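Local coordinates for protein putative NAD(P)H nitroreductase MhqN (Bacillus subtilis, PDB 3BEM) that is a putative FMN-dependent NAD(P)H nitroreductase, working as a homodimer, that may contribute to the breakdown of aromatic compounds, at residues 62-65 / 69-72; 97-102 / 129-134. The protein carries 3 engineered substitutions. All blocks are in the same frame, centred on the assembly; numbering follows the deposited sequence. Where two conformers were deposited one is given.

Interaction 1. Residues 62-65 / 69-72; sequences VTVL and VKEK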
loop_
_atom_site.group_PDB
_atom_site.type_symbol
_atom_site.label_atom_id
_atom_site.label_comp_id
_atom_site.label_asym_id
_atom_site.label_seq_id
_atom_site.Cartn_x
_atom_site.Cartn_y
_atom_site.Cartn_z
ATOM N N VAL B 62 0.878 -10.709 -12.233
ATOM C CA VAL B 62 1.210 -11.262 -13.528
ATOM C C VAL B 62 2.470 -10.540 -13.931
ATOM O O VAL B 62 2.476 -9.299 -14.093
ATOM C CB VAL B 62 0.124 -11.076 -14.523
ATOM C CG1 VAL B 62 0.598 -11.579 -15.892
ATOM C CG2 VAL B 62 -1.129 -11.824 -14.044
ATOM N N THR B 63 3.539 -11.305 -14.075
ATOM C CA THR B 63 4.861 -10.741 -14.304
ATOM C C THR B 63 5.318 -11.013 -15.733
ATOM O O THR B 63 5.538 -12.176 -16.108
ATOM C CB THR B 63 5.892 -11.306 -13.302
ATOM O OG1 THR B 63 5.403 -11.118 -11.962
ATOM C CG2 THR B 63 7.248 -10.642 -13.464
ATOM N N VAL B 64 5.441 -9.942 -16.513
ATOM C CA VAL B 64 5.700 -10.047 -17.943
ATOM C C VAL B 64 7.171 -9.777 -18.214
ATOM O O VAL B 64 7.657 -8.644 -18.049
ATOM C CB VAL B 64 4.818 -9.082 -18.774
ATOM C CG1 VAL B 64 5.005 -9.351 -20.288
ATOM C CG2 VAL B 64 3.324 -9.213 -18.330
ATOM N N LEU B 65 7.858 -10.824 -18.676
ATOM C CA LEU B 65 9.273 -10.756 -19.052
ATOM C C LEU B 65 9.385 -10.747 -20.568
ATOM O O LEU B 65 10.370 -10.274 -21.155
ATOM C CB LEU B 65 10.026 -11.971 -18.468
ATOM C CG LEU B 65 9.953 -12.211 -16.951
ATOM C CD1 LEU B 65 10.516 -13.595 -16.561
ATOM C CD2 LEU B 65 10.673 -11.126 -16.247
ATOM N N VAL B 69 5.354 -9.193 -25.647
ATOM C CA VAL B 69 4.173 -8.834 -24.857
ATOM C C VAL B 69 4.306 -7.413 -24.285
ATOM O O VAL B 69 3.365 -6.648 -24.296
ATOM C CB VAL B 69 3.863 -9.828 -23.743
ATOM C CG1 VAL B 69 2.618 -9.406 -23.009
ATOM C CG2 VAL B 69 3.656 -11.251 -24.311
ATOM N N LYS B 70 5.499 -7.058 -23.829
ATOM C CA LYS B 70 5.721 -5.695 -23.313
ATOM C C LYS B 70 5.502 -4.648 -24.393
ATOM O O LYS B 70 4.872 -3.615 -24.149
ATOM C CB LYS B 70 7.137 -5.587 -22.697
ATOM C CG LYS B 70 7.283 -6.363 -21.389
ATOM C CD LYS B 70 8.712 -6.819 -21.036
ATOM C CE LYS B 70 9.564 -5.752 -20.376
ATOM N NZ LYS B 70 10.033 -4.646 -21.322
ATOM N N GLU B 71 6.033 -4.905 -25.588
ATOM C CA GLU B 71 5.782 -4.041 -26.731
ATOM C C GLU B 71 4.284 -3.875 -26.928
ATOM O O GLU B 71 3.805 -2.744 -27.101
ATOM C CB GLU B 71 6.426 -4.582 -28.010
ATOM C CG GLU B 71 7.965 -4.483 -28.057
ATOM C CD GLU B 71 8.619 -5.372 -29.174
ATOM O OE1 GLU B 71 7.904 -5.983 -30.026
ATOM O OE2 GLU B 71 9.870 -5.473 -29.185
ATOM N N LYS B 72 3.543 -4.988 -26.867
ATOM C CA LYS B 72 2.089 -4.961 -27.036
ATOM C C LYS B 72 1.329 -4.263 -25.919
ATOM O O LYS B 72 0.212 -3.811 -26.136
ATOM C CB LYS B 72 1.523 -6.372 -27.236
ATOM C CG LYS B 72 1.968 -7.079 -28.506
ATOM C CD LYS B 72 1.540 -8.558 -28.478
#

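Interaction 2. Residues 97-102 / 129-134; sequences QAYQQA and SFYENR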
loop_
_atom_site.group_PDB
_atom_site.type_symbol
_atom_site.label_atom_id
_atom_site.label_comp_id
_atom_site.label_asym_id
_atom_site.label_seq_id
_atom_site.Cartn_x
_atom_site.Cartn_y
_atom_site.Cartn_z
ATOM N N GLN B 97 -13.090 -11.534 -5.236
ATOM C CA GLN B 97 -13.733 -12.694 -4.557
ATOM C C GLN B 97 -12.776 -13.406 -3.588
ATOM O O GLN B 97 -12.922 -14.602 -3.312
ATOM C CB GLN B 97 -14.259 -13.690 -5.616
ATOM C CG GLN B 97 -15.241 -13.070 -6.575
ATOM C CD GLN B 97 -16.439 -12.436 -5.862
ATOM O OE1 GLN B 97 -16.816 -11.306 -6.148
ATOM N NE2 GLN B 97 -17.017 -13.160 -4.918
ATOM N N ALA B 98 -11.778 -12.653 -3.072
ATOM C CA ALA B 98 -10.748 -13.235 -2.164
ATOM C C ALA B 98 -11.373 -13.989 -0.994
ATOM O O ALA B 98 -10.868 -15.008 -0.559
ATOM C CB ALA B 98 -9.807 -12.135 -1.617
ATOM N N TYR B 99 -12.494 -13.494 -0.497
ATOM C CA TYR B 99 -13.070 -14.051 0.690
ATOM C C TYR B 99 -13.521 -15.493 0.513
ATOM O O TYR B 99 -13.630 -16.232 1.485
ATOM C CB TYR B 99 -14.243 -13.195 1.131
ATOM C CG TYR B 99 -15.417 -13.236 0.189
ATOM C CD1 TYR B 99 -15.474 -12.390 -0.920
ATOM C CD2 TYR B 99 -16.460 -14.133 0.376
ATOM C CE1 TYR B 99 -16.540 -12.428 -1.785
ATOM C CE2 TYR B 99 -17.525 -14.179 -0.506
ATOM C CZ TYR B 99 -17.551 -13.305 -1.572
ATOM O OH TYR B 99 -18.602 -13.362 -2.445
ATOM N N GLN B 100 -13.797 -15.882 -0.733
ATOM C CA GLN B 100 -14.160 -17.287 -1.042
ATOM C C GLN B 100 -13.089 -18.291 -0.712
ATOM O O GLN B 100 -13.373 -19.486 -0.635
ATOM C CB GLN B 100 -14.561 -17.457 -2.515
ATOM C CG GLN B 100 -15.881 -16.778 -2.814
ATOM C CD GLN B 100 -16.214 -16.628 -4.309
ATOM O OE1 GLN B 100 -17.274 -16.111 -4.649
ATOM N NE2 GLN B 100 -15.320 -17.066 -5.192
ATOM N N GLN B 101 -11.845 -17.857 -0.526
ATOM C CA GLN B 101 -10.792 -18.802 -0.145
ATOM C C GLN B 101 -10.569 -18.872 1.361
ATOM O O GLN B 101 -9.612 -19.464 1.805
ATOM C CB GLN B 101 -9.477 -18.463 -0.807
ATOM C CG GLN B 101 -9.514 -18.321 -2.312
ATOM C CD GLN B 101 -8.132 -18.058 -2.887
ATOM O OE1 GLN B 101 -7.113 -18.479 -2.318
ATOM N NE2 GLN B 101 -8.085 -17.366 -4.023
ATOM N N ALA B 102 -11.419 -18.234 2.152
ATOM C CA ALA B 102 -11.286 -18.332 3.615
ATOM C C ALA B 102 -11.256 -19.804 4.092
ATOM O O ALA B 102 -10.390 -20.195 4.856
ATOM C CB ALA B 102 -12.417 -17.558 4.324
ATOM N N SER B 129 -19.043 -13.567 5.799
ATOM C CA SER B 129 -20.125 -12.658 6.031
ATOM C C SER B 129 -19.678 -11.200 6.156
ATOM O O SER B 129 -20.419 -10.337 5.771
ATOM C CB SER B 129 -20.976 -13.087 7.240
ATOM O OG SER B 129 -20.285 -12.871 8.443
ATOM N N PHE B 130 -18.482 -10.942 6.675
ATOM C CA PHE B 130 -17.942 -9.576 6.688
ATOM C C PHE B 130 -17.974 -8.972 5.265
ATOM O O PHE B 130 -18.453 -7.861 5.060
ATOM C CB PHE B 130 -16.514 -9.545 7.233
ATOM C CG PHE B 130 -16.029 -8.170 7.575
ATOM C CD1 PHE B 130 -15.397 -7.386 6.632
ATOM C CD2 PHE B 130 -16.203 -7.655 8.851
ATOM C CE1 PHE B 130 -14.933 -6.125 6.929
ATOM C CE2 PHE B 130 -15.748 -6.387 9.163
ATOM C CZ PHE B 130 -15.129 -5.609 8.191
ATOM N N TYR B 131 -17.497 -9.717 4.277
ATOM C CA TYR B 131 -17.509 -9.281 2.906
ATOM C C TYR B 131 -18.905 -9.262 2.281
ATOM O O TYR B 131 -19.339 -8.255 1.757
ATOM C CB TYR B 131 -16.575 -10.140 2.035
ATOM C CG TYR B 131 -15.109 -9.765 2.217
ATOM C CD1 TYR B 131 -14.421 -10.082 3.395
ATOM C CD2 TYR B 131 -14.445 -9.017 1.246
ATOM C CE1 TYR B 131 -13.086 -9.737 3.559
ATOM C CE2 TYR B 131 -13.077 -8.672 1.401
ATOM C CZ TYR B 131 -12.423 -9.010 2.571
ATOM O OH TYR B 131 -11.115 -8.609 2.726
ATOM N N GLU B 132 -19.612 -10.369 2.372
ATOM C CA GLU B 132 -20.951 -10.429 1.764
ATOM C C GLU B 132 -21.915 -9.404 2.367
ATOM O O GLU B 132 -22.714 -8.827 1.635
ATOM C CB GLU B 132 -21.550 -11.838 1.872
ATOM C CG GLU B 132 -20.789 -12.948 1.161
ATOM C CD GLU B 132 -21.028 -13.025 -0.349
ATOM O OE1 GLU B 132 -21.380 -11.985 -0.998
ATOM O OE2 GLU B 132 -20.847 -14.156 -0.884
ATOM N N ASN B 133 -21.845 -9.169 3.682
ATOM C CA ASN B 133 -22.716 -8.171 4.304
ATOM C C ASN B 133 -22.473 -6.757 3.771
ATOM O O ASN B 133 -23.394 -5.962 3.705
ATOM C CB ASN B 133 -22.601 -8.157 5.838
ATOM C CG ASN B 133 -23.202 -9.416 6.504
ATOM O OD1 ASN B 133 -23.894 -10.242 5.876
ATOM N ND2 ASN B 133 -22.898 -9.584 7.786
ATOM N N ARG B 134 -21.230 -6.453 3.413
ATOM C CA ARG B 134 -20.866 -5.115 2.977
ATOM C C ARG B 134 -21.145 -4.929 1.482
ATOM O O ARG B 134 -21.527 -3.839 1.061
ATOM C CB ARG B 134 -19.405 -4.780 3.329
ATOM C CG ARG B 134 -19.161 -4.595 4.819
ATOM C CD ARG B 134 -17.880 -3.825 5.135
ATOM N NE ARG B 134 -17.861 -3.378 6.529
ATOM C CZ ARG B 134 -17.052 -2.438 7.022
ATOM N NH1 ARG B 134 -16.158 -1.831 6.245
ATOM N NH2 ARG B 134 -17.126 -2.114 8.303
#

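Interaction 1. Residues 62-65 / 69-72
With CG1 of both Val64 and Val69 set anti to the backbone nitrogen (chi1 -173° and -178°), the two methyls meet across the turn that leads from strand 59-64 into helix 67-76. This is a tight strand-to-helix connection of the nitroreductase fold: the helix starts within a few residues of the strand end and folds back on it. Val64 CG1 lies 3.6 Å from Val69 CG1 and 3.7 Å from Val69 CB, the two side chains crossing at about a right angle. Lys70 adds its aliphatic part, CG standing 3.9 Å from Val64 CG1. Its CD passes the end of the strand, 3.7 Å from Val64 O; beyond it the chain bends at chi3 and chi4, turning NZ away to Gln67 OE1 and the carbonyls of Val83 and Ser86. Three hydrogen bonds thus give the polar end of this buried side chain its acceptors. Beside the contact, the second subunit continues the sheet at Val62 and Thr63 through a parallel strand pairing, and its Met218 packs on Val69. Just past the strand, the carbonyl oxygen of Leu65 rests 3.8 Å from Lys70 CD.

Interaction 2. Residues 97-102 / 129-134
Tyr99 and Tyr131 pack by mutual CH-pi contact, each laying its CB over a face of the other's ring. Tyr99 CB stands 4.0 Å from the centroid of the Tyr131 ring, and Tyr131 CB 4.2 Å from that of Tyr99. The rings are nearly parallel, 17° apart, but slide past each other in opposite directions and scarcely overlap, so this is not a full offset stack. The closest approach, 3.7 Å, joins Tyr99 CB to Tyr131 CG. With CG between the backbone nitrogen and carbonyl carbon (chi1 68°), the ring of Tyr99 leans across the side of helix 117-134, and its hydroxyl reaches the next helix residue, Glu132.

That polar end is looser and lies toward solvent. Glu132, bent at chi2, brings OE2 to the ring edge, 2.8 Å from Tyr99 OH, in a weak hydrogen bond; carboxylate and ring planes are 67° apart. Gln97 NE2 donates a weak bond to Tyr99 OH and a better one, 3.0 Å, to Gln100 OE1, above the carbonyl plane of that amide. Lys139 ties this end together, hydrogen-bonded to Tyr99 OH and salt-bridged to Glu132 OE1. An alanine in place of Tyr99 would probably leave a gap beside the Tyr131 ring and deprive Glu132 OE2 and Lys139 of their hydroxyl partner.

At the buried end, Tyr131 OH is hydrogen-bonded to His58, and the Tyr131 ring meets Phe138 at a steep angle. The side chain of Tyr131 comes within about 7 Å (nearest atoms) of a bound FMN. The contact thus presses the 3-10 turn 98-101, between strand 88-95 and helix 102-111, against the C-terminal part of helix 117-134, with helix 136-161 supplying Phe138 and Lys139.

Overall arrangement
Interaction 1 and interaction 2 follow each other along the chain, their centres 31 Å apart and their nearest atoms about 13 Å apart, and they share no helix or strand. Interaction 1, partly buried, lies on the strand that is outermost within its own chain, a short-range aliphatic contact between neighbouring elements. Interaction 2 joins segments 27 residues apart outside the sheet; its aromatic part is buried, while an exposed glutamate adds polar contacts at the border. Strand 88-95 links their surroundings, pairing with strand 59-64 and then leading toward the 3-10 turn. Both regions touch the second subunit, which carries the sheet on beside 62-65 and meets flanking Gln101, Phe130 and Arg134 of interaction 2.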